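PA1221 (Pseudomonas aeruginosa, PDB 4DG8) belongs to the AMP-binding enzyme family of the ANL clan, carries a predicted phosphopantetheine attachment site in its sequence, and is modelled here with adenosine monophosphate. Local coordinates at residues A[43-55]-A[225-237]. Residues are numbered along the deposited sequence; the frame is centred on the assembly and turned at random.
Sequences REAIRDRFGSVDY and ALLNGGCCVLNDL
Gly229 O is gripped twice: a water donates to it at 2.8 Å while also donating to Glu44 O, and Arg43 NH1 adds a weak bond, with the carbonyl oxygen at the edge of the guanidinium. Beside it, Tyr55 OH donates to Gly230 O over 2.7 Å, the acceptor lying near the ring plane. One face of that ring carries Ala45 CB, toward the rim, and Leu226 CD2 packs against both residues.

From here strands 44-48 and 231-234 run parallel, their short axes only 8° apart, in a ladder that illustrates how main-chain bonding joins segments distant in sequence. Cys232 N donates to Ala45 O over 2.8 Å. Arg47 N then donates to Cys232 O, and Leu234 N closes the ladder at Arg47 O. On one face Ile46 CG2 meets Leu234 CD1 at 3.8 Å. With SG anti to its backbone N (chi1 -175°), Cys231 lays its sulfur against Glu44 CG and Arg47 CB.

Past the strands, Asp236 OD2 receives Arg49 N on its syn lone pair at 2.7 Å, while its other oxygen bridges to Arg252. Asp48 OD1 takes Phe50 N in an Asx turn, and its OD2 pairs with Arg88. The two nearby acids thus each have an arginine partner, which would be expected to favour their ionised forms. Three main-chain bonds fix the parallel register at the middle of this mixed sheet, with strands 51-54 and 206-209 flanking the pair, while the bonds from Tyr55 OH to Gly230 O and from Arg49 N to Asp236 OD2 tie the two ends.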
ATOM      1  N   ARG A  43      18.188  -0.310  21.365  1.00 24.84           N
ATOM      2  CA  ARG A  43      16.723  -0.204  21.289  1.00 30.83           C
ATOM      3  C   ARG A  43      16.098  -1.348  20.455  1.00 31.28           C
ATOM      4  O   ARG A  43      16.742  -1.921  19.590  1.00 23.65           O
ATOM      5  CB  ARG A  43      16.306   1.130  20.671  1.00 33.19           C
ATOM      6  CG  ARG A  43      16.278   2.324  21.611  1.00 38.48           C
ATOM      7  CD  ARG A  43      15.605   3.491  20.894  1.00 48.79           C
ATOM      8  NE  ARG A  43      15.461   4.681  21.729  1.00 63.53           N
ATOM      9  CZ  ARG A  43      14.851   5.794  21.332  1.00 70.65           C
ATOM     10  NH1 ARG A  43      14.327   5.867  20.116  1.00 71.52           N
ATOM     11  NH2 ARG A  43      14.760   6.836  22.149  1.00 71.22           N
ATOM     12  N   GLU A  44      14.835  -1.661  20.716  1.00 26.01           N
ATOM     13  CA  GLU A  44      14.156  -2.769  20.048  1.00 32.59           C
ATOM     14  C   GLU A  44      13.651  -2.385  18.635  1.00 24.87           C
ATOM     15  O   GLU A  44      12.824  -1.486  18.466  1.00 34.61           O
ATOM     16  CB  GLU A  44      12.992  -3.195  20.940  1.00 30.94           C
ATOM     17  CG  GLU A  44      12.313  -4.456  20.549  1.00 39.92           C
ATOM     18  CD  GLU A  44      11.234  -4.822  21.541  1.00 41.38           C
ATOM     19  OE1 GLU A  44      10.606  -3.896  22.085  1.00 37.98           O
ATOM     20  OE2 GLU A  44      11.025  -6.027  21.786  1.00 48.66           O
ATOM     21  N   ALA A  45      14.211  -3.029  17.620  1.00 28.05           N
ATOM     22  CA  ALA A  45      13.848  -2.779  16.223  1.00 25.26           C
ATOM     23  C   ALA A  45      12.669  -3.619  15.729  1.00 29.76           C
ATOM     24  O   ALA A  45      11.905  -3.194  14.869  1.00 29.68           O
ATOM     25  CB  ALA A  45      15.058  -2.974  15.327  1.00 22.96           C
ATOM     26  N   ILE A  46      12.586  -4.847  16.230  1.00 33.94           N
ATOM     27  CA  ILE A  46      11.566  -5.799  15.808  1.00 28.82           C
ATOM     28  C   ILE A  46      11.081  -6.569  17.027  1.00 22.91           C
ATOM     29  O   ILE A  46      11.885  -7.104  17.778  1.00 26.81           O
ATOM     30  CB  ILE A  46      12.143  -6.850  14.826  1.00 22.48           C
ATOM     31  CG1 ILE A  46      12.714  -6.212  13.558  1.00 25.31           C
ATOM     32  CG2 ILE A  46      11.091  -7.869  14.452  1.00 24.38           C
ATOM     33  CD1 ILE A  46      13.392  -7.244  12.642  1.00 28.15           C
ATOM     34  N   ARG A  47       9.770  -6.663  17.198  1.00 24.44           N
ATOM     35  CA  ARG A  47       9.213  -7.529  18.222  1.00 22.04           C
ATOM     36  C   ARG A  47       8.324  -8.579  17.580  1.00 25.68           C
ATOM     37  O   ARG A  47       7.348  -8.247  16.899  1.00 27.77           O
ATOM     38  CB  ARG A  47       8.396  -6.729  19.247  1.00 23.35           C
ATOM     39  CG  ARG A  47       7.537  -7.624  20.170  1.00 26.60           C
ATOM     40  CD  ARG A  47       8.363  -8.273  21.261  1.00 36.56           C
ATOM     41  NE  ARG A  47       8.764  -7.262  22.225  1.00 43.06           N
ATOM     42  CZ  ARG A  47       8.161  -7.048  23.389  1.00 43.38           C
ATOM     43  NH1 ARG A  47       7.147  -7.819  23.774  1.00 37.83           N
ATOM     44  NH2 ARG A  47       8.592  -6.074  24.178  1.00 40.34           N
ATOM     45  N   ASP A  48       8.648  -9.846  17.801  1.00 30.12           N
ATOM     46  CA  ASP A  48       7.860 -10.928  17.217  1.00 28.01           C
ATOM     47  C   ASP A  48       7.560 -12.017  18.253  1.00 31.73           C
ATOM     48  O   ASP A  48       7.888 -11.846  19.430  1.00 34.62           O
ATOM     49  CB  ASP A  48       8.553 -11.472  15.952  1.00 22.47           C
ATOM     50  CG  ASP A  48       9.923 -12.101  16.224  1.00 26.36           C
ATOM     51  OD1 ASP A  48      10.226 -12.472  17.387  1.00 22.71           O
ATOM     52  OD2 ASP A  48      10.688 -12.265  15.238  1.00 20.71           O
ATOM     53  N   ARG A  49       6.925 -13.121  17.849  1.00 25.03           N
ATOM     54  CA  ARG A  49       6.575 -14.160  18.832  1.00 30.51           C
ATOM     55  C   ARG A  49       7.795 -14.799  19.528  1.00 29.25           C
ATOM     56  O   ARG A  49       7.661 -15.394  20.609  1.00 24.99           O
ATOM     57  CB  ARG A  49       5.674 -15.239  18.224  1.00 29.62           C
ATOM     58  CG  ARG A  49       6.330 -16.087  17.135  1.00 40.07           C
ATOM     59  CD  ARG A  49       5.280 -16.843  16.351  1.00 45.84           C
ATOM     60  NE  ARG A  49       5.809 -18.055  15.735  1.00 63.87           N
ATOM     61  CZ  ARG A  49       6.000 -19.201  16.391  1.00 73.36           C
ATOM     62  NH1 ARG A  49       5.720 -19.289  17.689  1.00 70.95           N
ATOM     63  NH2 ARG A  49       6.482 -20.260  15.752  1.00 77.60           N
ATOM     64  N   PHE A  50       8.970 -14.700  18.908  1.00 30.35           N
ATOM     65  CA  PHE A  50      10.177 -15.312  19.478  1.00 29.29           C
ATOM     66  C   PHE A  50      10.928 -14.419  20.460  1.00 34.10           C
ATOM     67  O   PHE A  50      11.786 -14.892  21.212  1.00 36.29           O
ATOM     68  CB  PHE A  50      11.153 -15.751  18.369  1.00 27.39           C
ATOM     69  CG  PHE A  50      10.526 -16.640  17.336  1.00 37.74           C
ATOM     70  CD1 PHE A  50      10.170 -17.941  17.648  1.00 42.34           C
ATOM     71  CD2 PHE A  50      10.288 -16.174  16.059  1.00 34.24           C
ATOM     72  CE1 PHE A  50       9.580 -18.754  16.697  1.00 47.19           C
ATOM     73  CE2 PHE A  50       9.703 -16.984  15.107  1.00 40.78           C
ATOM     74  CZ  PHE A  50       9.351 -18.275  15.424  1.00 40.31           C
ATOM     75  N   GLY A  51      10.660 -13.126  20.427  1.00 37.01           N
ATOM     76  CA  GLY A  51      11.515 -12.232  21.180  1.00 39.87           C
ATOM     77  C   GLY A  51      11.678 -10.904  20.484  1.00 32.11           C
ATOM     78  O   GLY A  51      10.800 -10.468  19.749  1.00 34.20           O
ATOM     79  N   SER A  52      12.796 -10.241  20.756  1.00 34.61           N
ATOM     80  CA  SER A  52      13.116  -9.009  20.060  1.00 35.70           C
ATOM     81  C   SER A  52      14.456  -9.070  19.319  1.00 29.80           C
ATOM     82  O   SER A  52      15.327  -9.879  19.630  1.00 22.54           O
ATOM     83  CB  SER A  52      13.076  -7.825  21.020  1.00 38.68           C
ATOM     84  OG  SER A  52      13.804  -8.098  22.186  1.00 44.60           O
ATOM     85  N   VAL A  53      14.588  -8.220  18.311  1.00 23.80           N
ATOM     86  CA  VAL A  53      15.857  -8.018  17.634  1.00 27.33           C
ATOM     87  C   VAL A  53      16.169  -6.528  17.800  1.00 25.93           C
ATOM     88  O   VAL A  53      15.299  -5.693  17.556  1.00 25.75           O
ATOM     89  CB  VAL A  53      15.742  -8.378  16.114  1.00 33.10           C
ATOM     90  CG1 VAL A  53      16.947  -7.893  15.339  1.00 23.63           C
ATOM     91  CG2 VAL A  53      15.557  -9.884  15.904  1.00 33.37           C
ATOM     92  N   ASP A  54      17.383  -6.176  18.217  1.00 21.40           N
ATOM     93  CA  ASP A  54      17.697  -4.746  18.329  1.00 21.10           C
ATOM     94  C   ASP A  54      18.343  -4.182  17.052  1.00 24.61           C
ATOM     95  O   ASP A  54      18.642  -4.927  16.118  1.00 34.36           O
ATOM     96  CB  ASP A  54      18.481  -4.408  19.627  1.00 26.62           C
ATOM     97  CG  ASP A  54      19.924  -4.929  19.633  1.00 27.60           C
ATOM     98  OD1 ASP A  54      20.523  -5.101  18.566  1.00 27.56           O
ATOM     99  OD2 ASP A  54      20.475  -5.132  20.735  1.00 35.04           O
ATOM    100  N   TYR A  55      18.546  -2.870  17.020  1.00 27.29           N
ATOM    101  CA  TYR A  55      19.046  -2.213  15.824  1.00 24.81           C
ATOM    102  C   TYR A  55      20.369  -2.795  15.344  1.00 36.61           C
ATOM    103  O   TYR A  55      20.486  -3.153  14.179  1.00 35.01           O
ATOM    104  CB  TYR A  55      19.128  -0.696  16.005  1.00 27.55           C
ATOM    105  CG  TYR A  55      17.803  -0.032  15.700  1.00 28.64           C
ATOM    106  CD1 TYR A  55      16.785  -0.005  16.651  1.00 32.50           C
ATOM    107  CD2 TYR A  55      17.549   0.526  14.446  1.00 21.72           C
ATOM    108  CE1 TYR A  55      15.551   0.580  16.370  1.00 31.01           C
ATOM    109  CE2 TYR A  55      16.311   1.126  14.156  1.00 21.26           C
ATOM    110  CZ  TYR A  55      15.322   1.134  15.121  1.00 28.19           C
ATOM    111  OH  TYR A  55      14.109   1.712  14.858  1.00 31.62           O
ATOM    112  N   ALA A 225       8.519   3.079  11.759  1.00 23.00           N
ATOM    113  CA  ALA A 225       9.263   2.639  12.940  1.00 23.52           C
ATOM    114  C   ALA A 225      10.766   2.733  12.774  1.00 25.07           C
ATOM    115  O   ALA A 225      11.446   3.452  13.527  1.00 26.12           O
ATOM    116  CB  ALA A 225       8.904   1.194  13.284  1.00 18.95           C
ATOM    117  N   LEU A 226      11.294   2.016  11.780  1.00 19.07           N
ATOM    118  CA  LEU A 226      12.744   1.812  11.741  1.00 15.04           C
ATOM    119  C   LEU A 226      13.520   3.095  11.440  1.00 24.58           C
ATOM    120  O   LEU A 226      14.678   3.235  11.822  1.00 23.58           O
ATOM    121  CB  LEU A 226      13.126   0.718  10.733  1.00 18.55           C
ATOM    122  CG  LEU A 226      12.654  -0.707  11.048  1.00 21.75           C
ATOM    123  CD1 LEU A 226      13.014  -1.622   9.896  1.00 16.40           C
ATOM    124  CD2 LEU A 226      13.302  -1.203  12.343  1.00 17.31           C
ATOM    125  N   LEU A 227      12.901   4.027  10.730  1.00 25.44           N
ATOM    126  CA  LEU A 227      13.596   5.268  10.416  1.00 21.94           C
ATOM    127  C   LEU A 227      13.478   6.283  11.562  1.00 24.47           C
ATOM    128  O   LEU A 227      14.089   7.355  11.536  1.00 25.07           O
ATOM    129  CB  LEU A 227      13.110   5.838   9.070  1.00 22.09           C
ATOM    130  CG  LEU A 227      13.347   4.885   7.896  1.00 26.66           C
ATOM    131  CD1 LEU A 227      12.956   5.554   6.591  1.00 28.25           C
ATOM    132  CD2 LEU A 227      14.820   4.395   7.846  1.00 18.06           C
ATOM    133  N   ASN A 228      12.632   5.965  12.539  1.00 27.82           N
ATOM    134  CA  ASN A 228      12.548   6.738  13.783  1.00 24.12           C
ATOM    135  C   ASN A 228      13.125   6.153  15.080  1.00 29.60           C
ATOM    136  O   ASN A 228      12.916   6.720  16.153  1.00 26.91           O
ATOM    137  CB  ASN A 228      11.155   7.336  13.957  1.00 21.92           C
ATOM    138  CG  ASN A 228      10.838   8.313  12.853  1.00 28.54           C
ATOM    139  OD1 ASN A 228      11.375   9.426  12.826  1.00 25.47           O
ATOM    140  ND2 ASN A 228      10.021   7.881  11.890  1.00 29.34           N
ATOM    141  N   GLY A 229      13.792   5.003  14.999  1.00 23.26           N
ATOM    142  CA  GLY A 229      14.298   4.362  16.207  1.00 25.59           C
ATOM    143  C   GLY A 229      13.190   3.638  16.970  1.00 32.20           C
ATOM    144  O   GLY A 229      13.352   3.301  18.149  1.00 30.24           O
ATOM    145  N   GLY A 230      12.069   3.401  16.290  1.00 27.52           N
ATOM    146  CA  GLY A 230      10.926   2.703  16.868  1.00 17.74           C
ATOM    147  C   GLY A 230      11.006   1.204  16.653  1.00 21.59           C
ATOM    148  O   GLY A 230      12.061   0.673  16.289  1.00 17.86           O
ATOM    149  N   CYS A 231       9.897   0.510  16.887  1.00 24.70           N
ATOM    150  CA  CYS A 231       9.890  -0.948  16.801  1.00 23.21           C
ATOM    151  C   CYS A 231       8.830  -1.470  15.847  1.00 24.68           C
ATOM    152  O   CYS A 231       7.675  -1.047  15.887  1.00 23.83           O
ATOM    153  CB  CYS A 231       9.674  -1.583  18.183  1.00 25.02           C
ATOM    154  SG  CYS A 231       9.795  -3.397  18.185  1.00 25.62           S
ATOM    155  N   CYS A 232       9.224  -2.409  14.999  1.00 23.59           N
ATOM    156  CA  CYS A 232       8.253  -3.081  14.172  1.00 17.41           C
ATOM    157  C   CYS A 232       7.666  -4.190  15.025  1.00 19.09           C
ATOM    158  O   CYS A 232       8.341  -5.174  15.339  1.00 22.78           O
ATOM    159  CB  CYS A 232       8.953  -3.697  12.954  1.00 17.60           C
ATOM    160  SG  CYS A 232       9.492  -2.466  11.777  1.00 21.28           S
ATOM    161  N   VAL A 233       6.387  -4.054  15.352  1.00 20.13           N
ATOM    162  CA  VAL A 233       5.697  -5.067  16.125  1.00 19.20           C
ATOM    163  C   VAL A 233       4.924  -5.895  15.116  1.00 23.68           C
ATOM    164  O   VAL A 233       3.844  -5.500  14.663  1.00 30.50           O
ATOM    165  CB  VAL A 233       4.693  -4.402  17.083  1.00 18.91           C
ATOM    166  CG1 VAL A 233       4.028  -5.440  17.960  1.00 18.10           C
ATOM    167  CG2 VAL A 233       5.411  -3.353  17.949  1.00 17.83           C
ATOM    168  N   LEU A 234       5.444  -7.083  14.829  1.00 23.31           N
ATOM    169  CA  LEU A 234       4.970  -7.853  13.686  1.00 26.25           C
ATOM    170  C   LEU A 234       3.734  -8.602  14.095  1.00 25.33           C
ATOM    171  O   LEU A 234       3.718  -9.221  15.163  1.00 24.90           O
ATOM    172  CB  LEU A 234       6.026  -8.868  13.241  1.00 20.41           C
ATOM    173  CG  LEU A 234       7.447  -8.386  12.942  1.00 18.69           C
ATOM    174  CD1 LEU A 234       8.296  -9.567  12.429  1.00 18.81           C
ATOM    175  CD2 LEU A 234       7.442  -7.244  11.939  1.00 20.97           C
ATOM    176  N   ASN A 235       2.716  -8.622  13.245  1.00 23.49           N
ATOM    177  CA  ASN A 235       1.608  -9.482  13.561  1.00 25.62           C
ATOM    178  C   ASN A 235       1.908 -10.836  12.953  1.00 32.26           C
ATOM    179  O   ASN A 235       1.632 -11.087  11.776  1.00 29.41           O
ATOM    180  CB  ASN A 235       0.305  -8.952  12.943  1.00 21.94           C
ATOM    181  CG  ASN A 235      -0.843  -9.969  13.048  1.00 25.42           C
ATOM    182  OD1 ASN A 235      -0.809 -10.860  13.891  1.00 31.01           O
ATOM    183  ND2 ASN A 235      -1.848  -9.841  12.185  1.00 26.99           N
ATOM    184  N   ASP A 236       2.438 -11.712  13.802  1.00 27.44           N
ATOM    185  CA  ASP A 236       2.598 -13.144  13.542  1.00 28.03           C
ATOM    186  C   ASP A 236       1.557 -13.973  14.290  1.00 28.12           C
ATOM    187  O   ASP A 236       1.742 -15.173  14.495  1.00 32.24           O
ATOM    188  CB  ASP A 236       4.030 -13.625  13.817  1.00 26.52           C
ATOM    189  CG  ASP A 236       4.557 -13.144  15.150  1.00 26.51           C
ATOM    190  OD1 ASP A 236       3.729 -12.694  15.985  1.00 21.04           O
ATOM    191  OD2 ASP A 236       5.785 -13.232  15.354  1.00 25.86           O
ATOM    192  N   LEU A 237       0.552 -13.303  14.844  1.00 30.15           N
ATOM    193  CA  LEU A 237      -0.485 -13.985  15.619  1.00 31.95           C
ATOM    194  C   LEU A 237      -1.613 -14.605  14.785  1.00 39.88           C
ATOM    195  O   LEU A 237      -2.052 -15.719  15.048  1.00 43.43           O
ATOM    196  CB  LEU A 237      -1.057 -13.042  16.678  1.00 33.44           C
ATOM    197  CG  LEU A 237      -0.041 -12.678  17.757  1.00 43.62           C
ATOM    198  CD1 LEU A 237      -0.671 -11.798  18.818  1.00 48.57           C
ATOM    199  CD2 LEU A 237       0.512 -13.947  18.391  1.00 50.78           C
TER
HETATM  200  O   HOH W   1      12.756   0.999  19.671  1.00 27.91           O